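Local atomic coordinates of trichomaglin (Trichosanthes lepiniana, PDB entry 1SGL), a protein that probably cleaves RNA as an S-like ribonuclease of the ribonuclease T2 family. Residues A[174-179]-A[200-205]; A[160-165]-A[187-192]; A[143-148]-A[204-209]. All coordinates share one frame; numbering follows the deposited sequence.

How the contacts relate
Contacts 1 and 3 share L204 and P205, and their centres lie about 10 Å apart on one side of the molecule; they follow the C-terminal segment from strand 201-203 into the tail. Contact 2 is centred about 20 Å from contact 1 and 26 Å from contact 3, at the end of helix 151-162. Contacts 1 and 2 both reach the antiparallel sheet in which strands 176-184 and 189-190 are neighbours, and their segments alternate along the chain (160-165, 174-179, 187-192, 200-205). Contact 3 joins 143-148 to 204-209 and so encloses contact 2. Together they tie the last third of the chain to itself and to the sheet.

Contact 1: A[174-179]-A[200-205]; sequences GLVQKL and RYVSLP
L175 and S203 face each other across a single parallel beta bridge. Its two bonds both belong to S203: S203 N donates to G174 O (3.1 Å), tilted slightly from that carbonyl plane, and V176 N donates to S203 O (3.2 Å) in an almost straight bond, 177° at the hydrogen. V202 CA adds a C-H...O contact to G174 O at 3.4 Å, which gives this one carbonyl two approaching groups. The positive phi of G174 (86°), a conformation that calls for glycine, comes just before the bridge.

Two sets of side chains flank the backbone. In one, S203 OG sits between its own backbone N and carbonyl carbon (chi1 61°), which brings it close against L175 CD1 at 3.2 Å; the other methyl, L175 CD2, reaches P205 CG at 4.0 Å. In the other, V176 is wedged between two neighbours of its partner segment: its CG2 meets V202 CG2 at 3.8 Å, and its CB meets L204 CD2 at 3.8 Å. V176, V202 and L204 are buried, whereas L175, S203 and P205 are partly exposed.

Further out, D171 OD1 accepts from L175 N and T17 OG1 bonds to V176 O, fixing the chain as it enters strand 176-184. That strand pairs antiparallel with 167-170 and 7-14, with Q177 and K178 forming a classic beta bulge opposite R169. V176 and V202 rest on C170, while V202 and L204 turn to I154 of helix 151-162, so strand 201-203 lies between that helix and the start of strand 176-184.

Contact 2: A[160-165]-A[187-192]; sequences SAVGAR and FKPRDC
The backbones of R165 and D191 run side by side (CA atoms 4.4 Å apart) where the chain leaving helix 151-162 passes the short, weakly bonded strand 189-190, the touching parts 21° apart in direction, and C192 N donates to R165 O (2.9 Å). With CG beside its own backbone N, D191 takes R165 N on OD1 (2.8 Å) in a nearly straight bond through the lone pair turned away from OD2.

The side chain of R165 starts anti to its backbone N (chi1 176°) and bends at chi3, which folds the guanidinium over D191, the two side chains crossing at about a right angle. D191 CB lies off-centre over one face, and the guanidinium and carboxylate planes are stacked, 27° apart. In plane at the guanidinium edge, C192 O receives two weak bonds, from R165 NE and R165 NH2, each 3.3 Å. R165 NH1 and D191 OD2 lie 4.5 Å apart, the oxygen well out of the guanidinium plane: opposite charges nearby, but no salt bridge.

Helix 151-162 ends at V162, and G163 leaves it with a positive phi. Strand 189-190 neighbours 176-184 in the main sheet of this T2-type fold, and the C192-C182 disulfide ties this segment to that strand.

Nearer the helix, A164 CB touches P189 CB at 3.7 Å, and V162 CG1 approaches the same proline atom at 4.0 Å, with Y130 packing on both V162 and P189.

Contact 3: A[143-148]-A[204-209]; sequences ASNSKM and LPEIPD
Backbone bonding joins the loop 143-148 to the C-terminal tail through L204 O, which accepts from S144 N at 2.7 Å and also receives a C-H...O contact from A143 CA at 3.2 Å. A water donates to S144 O and K147 O and accepts from L204 N, adding a second tie between the two segments.

Side-chain bonding centres on N145. With CG beside its own backbone N (chi1 -59°), its amide lies across E206: OD1 accepts from E206 N at 2.9 Å, the donor tilted 31° from the amide carbonyl plane. N145 ND2 lies 2.7 Å from E206 OE2, but the angle does not allow a hydrogen bond; the amide and carboxylate planes are 32° apart. A water also accepts from ND2.

Nonpolar touching is slight. A143 CB lies 3.8 Å from E206 CG, with T38 packing on both residues. W14 packs on A143 and L204, placing the contact at the end of strand 7-14.

Within the loop, S144 OG accepts from S146 N and K147 N, the signature of an ST turn extended to an ST motif; this turn shapes the surface loop that leads into strand 148-150, the antiparallel partner of strand 201-203, while the tail lies along the loop itself.

Contact 1: A[174-179]-A[200-205]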
# COMPACT_ATOMS: atom_id res chain seq x y z
N GLY A 174 0.50 -3.48 -18.95
CA GLY A 174 -0.86 -3.68 -18.48
C GLY A 174 -1.02 -4.45 -17.17
O GLY A 174 -2.10 -4.98 -16.89
N LEU A 175 0.04 -4.53 -16.37
CA LEU A 175 -0.05 -5.22 -15.08
C LEU A 175 -0.37 -4.21 -14.00
O LEU A 175 0.21 -3.13 -13.96
CB LEU A 175 1.26 -5.94 -14.74
CG LEU A 175 1.49 -7.34 -15.32
CD1 LEU A 175 1.43 -7.30 -16.84
CD2 LEU A 175 2.84 -7.87 -14.86
N VAL A 176 -1.30 -4.58 -13.12
CA VAL A 176 -1.68 -3.71 -12.01
C VAL A 176 -0.52 -3.68 -11.02
O VAL A 176 -0.04 -4.72 -10.57
CB VAL A 176 -2.94 -4.25 -11.29
CG1 VAL A 176 -3.18 -3.45 -10.00
CG2 VAL A 176 -4.16 -4.15 -12.20
N GLN A 177 -0.06 -2.48 -10.68
CA GLN A 177 1.03 -2.36 -9.73
C GLN A 177 0.58 -1.89 -8.37
O GLN A 177 0.97 -2.45 -7.35
CB GLN A 177 2.10 -1.37 -10.22
CG GLN A 177 2.90 -1.81 -11.41
CD GLN A 177 3.94 -0.78 -11.80
OE1 GLN A 177 3.64 0.41 -11.95
NE2 GLN A 177 5.18 -1.22 -11.96
N LYS A 178 -0.23 -0.84 -8.37
CA LYS A 178 -0.68 -0.24 -7.12
C LYS A 178 -2.14 0.18 -7.17
O LYS A 178 -2.70 0.46 -8.23
CB LYS A 178 0.18 0.99 -6.83
CG LYS A 178 1.67 0.74 -6.99
CD LYS A 178 2.47 2.04 -7.18
CE LYS A 178 2.50 2.90 -5.92
NZ LYS A 178 1.17 3.44 -5.57
N LEU A 179 -2.74 0.22 -5.99
CA LEU A 179 -4.12 0.65 -5.85
C LEU A 179 -4.11 1.51 -4.60
O LEU A 179 -3.66 1.07 -3.55
CB LEU A 179 -5.05 -0.56 -5.68
CG LEU A 179 -6.55 -0.22 -5.60
CD1 LEU A 179 -7.37 -1.46 -5.93
CD2 LEU A 179 -6.89 0.31 -4.21
N ARG A 200 -7.69 -0.71 -20.87
CA ARG A 200 -9.02 -1.27 -20.63
C ARG A 200 -8.99 -2.67 -20.02
O ARG A 200 -9.86 -3.03 -19.24
CB ARG A 200 -9.85 -1.31 -21.93
CG ARG A 200 -11.32 -1.67 -21.69
CD ARG A 200 -12.10 -1.79 -23.00
NE ARG A 200 -11.63 -0.82 -23.97
CZ ARG A 200 -11.62 0.50 -23.77
NH1 ARG A 200 -12.07 1.01 -22.63
NH2 ARG A 200 -11.12 1.30 -24.70
N TYR A 201 -7.99 -3.46 -20.39
CA TYR A 201 -7.88 -4.80 -19.83
C TYR A 201 -6.58 -4.89 -19.05
O TYR A 201 -5.54 -4.43 -19.51
CB TYR A 201 -7.94 -5.86 -20.93
CG TYR A 201 -9.25 -5.83 -21.68
CD1 TYR A 201 -9.43 -4.99 -22.78
CD2 TYR A 201 -10.34 -6.59 -21.26
CE1 TYR A 201 -10.65 -4.92 -23.44
CE2 TYR A 201 -11.56 -6.52 -21.90
CZ TYR A 201 -11.71 -5.68 -22.99
OH TYR A 201 -12.92 -5.59 -23.63
N VAL A 202 -6.65 -5.46 -17.85
CA VAL A 202 -5.47 -5.56 -17.01
C VAL A 202 -5.26 -6.96 -16.47
O VAL A 202 -6.15 -7.82 -16.54
CB VAL A 202 -5.54 -4.57 -15.82
CG1 VAL A 202 -5.64 -3.15 -16.34
CG2 VAL A 202 -6.74 -4.91 -14.93
N SER A 203 -4.08 -7.21 -15.94
CA SER A 203 -3.79 -8.51 -15.40
C SER A 203 -3.34 -8.42 -13.95
O SER A 203 -2.69 -7.45 -13.55
CB SER A 203 -2.73 -9.22 -16.25
OG SER A 203 -1.52 -8.49 -16.26
N LEU A 204 -3.72 -9.43 -13.18
CA LEU A 204 -3.39 -9.55 -11.77
C LEU A 204 -2.63 -10.86 -11.67
O LEU A 204 -3.18 -11.89 -11.29
CB LEU A 204 -4.68 -9.62 -10.93
CG LEU A 204 -5.52 -8.34 -10.84
CD1 LEU A 204 -6.91 -8.66 -10.28
CD2 LEU A 204 -4.82 -7.33 -9.96
N PRO A 205 -1.34 -10.84 -12.03
CA PRO A 205 -0.52 -12.06 -11.98
C PRO A 205 -0.29 -12.60 -10.57
O PRO A 205 -0.31 -11.85 -9.59
CB PRO A 205 0.77 -11.63 -12.66
CG PRO A 205 0.88 -10.18 -12.28
CD PRO A 205 -0.54 -9.68 -12.47

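Contact 2: A[160-165]-A[187-192]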
# COMPACT_ATOMS: atom_id res chain seq x y z
N SER A 160 -17.93 -0.14 -4.80
CA SER A 160 -19.12 -0.71 -4.19
C SER A 160 -18.86 -1.17 -2.77
O SER A 160 -19.72 -1.05 -1.91
CB SER A 160 -19.63 -1.91 -5.00
OG SER A 160 -20.14 -1.49 -6.25
N ALA A 161 -17.66 -1.70 -2.53
CA ALA A 161 -17.32 -2.20 -1.21
C ALA A 161 -16.79 -1.15 -0.23
O ALA A 161 -17.12 -1.19 0.96
CB ALA A 161 -16.30 -3.33 -1.35
N VAL A 162 -15.99 -0.21 -0.72
CA VAL A 162 -15.41 0.83 0.13
C VAL A 162 -16.25 2.10 0.18
O VAL A 162 -16.20 2.85 1.16
CB VAL A 162 -13.98 1.18 -0.36
CG1 VAL A 162 -13.42 2.35 0.43
CG2 VAL A 162 -13.08 -0.04 -0.23
N GLY A 163 -17.01 2.35 -0.89
CA GLY A 163 -17.83 3.55 -0.94
C GLY A 163 -17.12 4.76 -1.53
O GLY A 163 -17.61 5.88 -1.40
N ALA A 164 -15.97 4.56 -2.17
CA ALA A 164 -15.22 5.66 -2.77
C ALA A 164 -14.33 5.15 -3.90
O ALA A 164 -13.86 4.01 -3.87
CB ALA A 164 -14.37 6.38 -1.71
N ARG A 165 -14.10 6.01 -4.88
CA ARG A 165 -13.28 5.66 -6.03
C ARG A 165 -11.78 5.57 -5.74
O ARG A 165 -11.18 6.51 -5.23
CB ARG A 165 -13.51 6.70 -7.14
CG ARG A 165 -12.62 6.50 -8.36
CD ARG A 165 -13.00 7.46 -9.49
NE ARG A 165 -12.71 8.84 -9.12
CZ ARG A 165 -13.59 9.83 -9.17
NH1 ARG A 165 -14.83 9.60 -9.59
NH2 ARG A 165 -13.23 11.05 -8.79
N PHE A 187 -10.68 10.08 8.53
CA PHE A 187 -10.48 8.73 8.04
C PHE A 187 -11.69 8.10 7.39
O PHE A 187 -11.87 6.89 7.46
CB PHE A 187 -9.94 7.86 9.18
CG PHE A 187 -8.58 8.27 9.65
CD1 PHE A 187 -7.46 8.04 8.86
CD2 PHE A 187 -8.42 8.97 10.84
CE1 PHE A 187 -6.20 8.49 9.25
CE2 PHE A 187 -7.16 9.43 11.24
CZ PHE A 187 -6.05 9.19 10.44
N LYS A 188 -12.53 8.92 6.78
CA LYS A 188 -13.68 8.40 6.05
C LYS A 188 -13.25 8.38 4.59
O LYS A 188 -12.53 9.28 4.14
CB LYS A 188 -14.91 9.30 6.23
CG LYS A 188 -15.75 8.97 7.45
CD LYS A 188 -14.95 9.10 8.74
CE LYS A 188 -15.76 8.59 9.94
NZ LYS A 188 -15.02 8.73 11.23
N PRO A 189 -13.67 7.36 3.84
CA PRO A 189 -13.30 7.26 2.42
C PRO A 189 -13.76 8.44 1.57
O PRO A 189 -14.84 9.00 1.78
CB PRO A 189 -13.95 5.95 1.98
CG PRO A 189 -13.91 5.12 3.25
CD PRO A 189 -14.35 6.13 4.28
N ARG A 190 -12.92 8.80 0.61
CA ARG A 190 -13.19 9.90 -0.31
C ARG A 190 -12.67 9.50 -1.68
O ARG A 190 -11.64 8.84 -1.79
CB ARG A 190 -12.45 11.16 0.17
CG ARG A 190 -13.08 11.82 1.37
CD ARG A 190 -14.40 12.49 0.98
NE ARG A 190 -15.07 13.11 2.11
CZ ARG A 190 -15.81 12.46 3.00
NH1 ARG A 190 -15.97 11.15 2.89
NH2 ARG A 190 -16.38 13.12 4.00
N ASP A 191 -13.38 9.89 -2.74
CA ASP A 191 -12.92 9.55 -4.08
C ASP A 191 -11.51 10.12 -4.28
O ASP A 191 -11.22 11.24 -3.85
CB ASP A 191 -13.80 10.17 -5.16
CG ASP A 191 -15.22 9.66 -5.13
OD1 ASP A 191 -15.45 8.46 -4.90
OD2 ASP A 191 -16.13 10.48 -5.37
N CYS A 192 -10.65 9.34 -4.92
CA CYS A 192 -9.31 9.81 -5.23
C CYS A 192 -9.41 10.54 -6.57
O CYS A 192 -10.34 10.31 -7.35
CB CYS A 192 -8.35 8.64 -5.41
SG CYS A 192 -7.77 7.72 -3.94
O HOH W 1 -10.74 6.26 -2.32

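Contact 3: A[143-148]-A[204-209]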
# COMPACT_ATOMS: atom_id res chain seq x y z
N ALA A 143 -6.19 -13.51 -8.48
CA ALA A 143 -4.89 -13.59 -9.15
C ALA A 143 -4.94 -14.67 -10.23
O ALA A 143 -5.46 -15.75 -10.01
CB ALA A 143 -3.79 -13.90 -8.14
N SER A 144 -4.37 -14.36 -11.39
CA SER A 144 -4.37 -15.29 -12.51
C SER A 144 -3.33 -14.89 -13.54
O SER A 144 -3.16 -13.71 -13.84
CB SER A 144 -5.75 -15.31 -13.16
OG SER A 144 -5.72 -15.99 -14.40
N ASN A 145 -2.64 -15.88 -14.10
CA ASN A 145 -1.62 -15.61 -15.10
C ASN A 145 -2.17 -15.82 -16.51
O ASN A 145 -1.52 -15.46 -17.49
CB ASN A 145 -0.42 -16.53 -14.88
CG ASN A 145 0.20 -16.34 -13.50
OD1 ASN A 145 0.42 -15.21 -13.06
ND2 ASN A 145 0.50 -17.44 -12.83
N SER A 146 -3.37 -16.38 -16.61
CA SER A 146 -3.96 -16.65 -17.91
C SER A 146 -5.13 -15.75 -18.30
O SER A 146 -5.47 -15.65 -19.48
CB SER A 146 -4.40 -18.12 -18.00
OG SER A 146 -5.39 -18.41 -17.03
N LYS A 147 -5.76 -15.10 -17.34
CA LYS A 147 -6.88 -14.23 -17.68
C LYS A 147 -6.67 -12.76 -17.34
O LYS A 147 -6.02 -12.42 -16.36
CB LYS A 147 -8.17 -14.74 -17.02
CG LYS A 147 -8.13 -14.83 -15.51
CD LYS A 147 -9.37 -15.53 -14.96
CE LYS A 147 -9.19 -15.88 -13.48
NZ LYS A 147 -10.39 -16.54 -12.87
N MET A 148 -7.20 -11.91 -18.19
CA MET A 148 -7.12 -10.48 -17.99
C MET A 148 -8.49 -10.03 -17.50
O MET A 148 -9.48 -10.74 -17.70
CB MET A 148 -6.75 -9.78 -19.29
CG MET A 148 -5.38 -10.15 -19.81
SD MET A 148 -4.98 -9.26 -21.30
CE MET A 148 -4.21 -7.78 -20.62
N LEU A 204 -3.72 -9.43 -13.18
CA LEU A 204 -3.39 -9.55 -11.77
C LEU A 204 -2.63 -10.86 -11.67
O LEU A 204 -3.18 -11.89 -11.29
CB LEU A 204 -4.68 -9.62 -10.93
CG LEU A 204 -5.52 -8.34 -10.84
CD1 LEU A 204 -6.91 -8.66 -10.28
CD2 LEU A 204 -4.82 -7.33 -9.96
N PRO A 205 -1.34 -10.84 -12.03
CA PRO A 205 -0.52 -12.06 -11.98
C PRO A 205 -0.29 -12.60 -10.57
O PRO A 205 -0.31 -11.85 -9.59
CB PRO A 205 0.77 -11.63 -12.66
CG PRO A 205 0.88 -10.18 -12.28
CD PRO A 205 -0.54 -9.68 -12.47
N GLU A 206 -0.07 -13.91 -10.49
CA GLU A 206 0.20 -14.53 -9.20
C GLU A 206 1.68 -14.37 -8.92
O GLU A 206 2.47 -14.07 -9.82
CB GLU A 206 -0.13 -16.03 -9.25
CG GLU A 206 -1.49 -16.37 -9.84
CD GLU A 206 -1.64 -17.86 -10.06
OE1 GLU A 206 -1.84 -18.60 -9.07
OE2 GLU A 206 -1.55 -18.30 -11.23
N ILE A 207 2.07 -14.56 -7.66
CA ILE A 207 3.47 -14.47 -7.29
C ILE A 207 4.17 -15.63 -7.99
O ILE A 207 3.70 -16.76 -7.93
CB ILE A 207 3.66 -14.59 -5.78
CG1 ILE A 207 3.09 -13.35 -5.08
CG2 ILE A 207 5.13 -14.77 -5.45
CD1 ILE A 207 3.02 -13.46 -3.57
N PRO A 208 5.29 -15.36 -8.67
CA PRO A 208 6.02 -16.42 -9.36
C PRO A 208 6.54 -17.48 -8.39
O PRO A 208 7.01 -17.15 -7.30
CB PRO A 208 7.17 -15.67 -10.03
CG PRO A 208 6.59 -14.29 -10.26
CD PRO A 208 5.88 -14.04 -8.96
N ASP A 209 6.44 -18.75 -8.77
CA ASP A 209 6.93 -19.83 -7.91
C ASP A 209 8.45 -19.95 -8.01
O ASP A 209 9.02 -19.45 -9.01
CB ASP A 209 6.29 -21.17 -8.31
CG ASP A 209 4.83 -21.27 -7.88
OD1 ASP A 209 4.56 -21.17 -6.67
OD2 ASP A 209 3.96 -21.45 -8.76
OXT ASP A 209 9.07 -20.55 -7.10
O HOH W 2 -4.68 -11.39 -14.38
O HOH W 3 2.52 -18.19 -10.79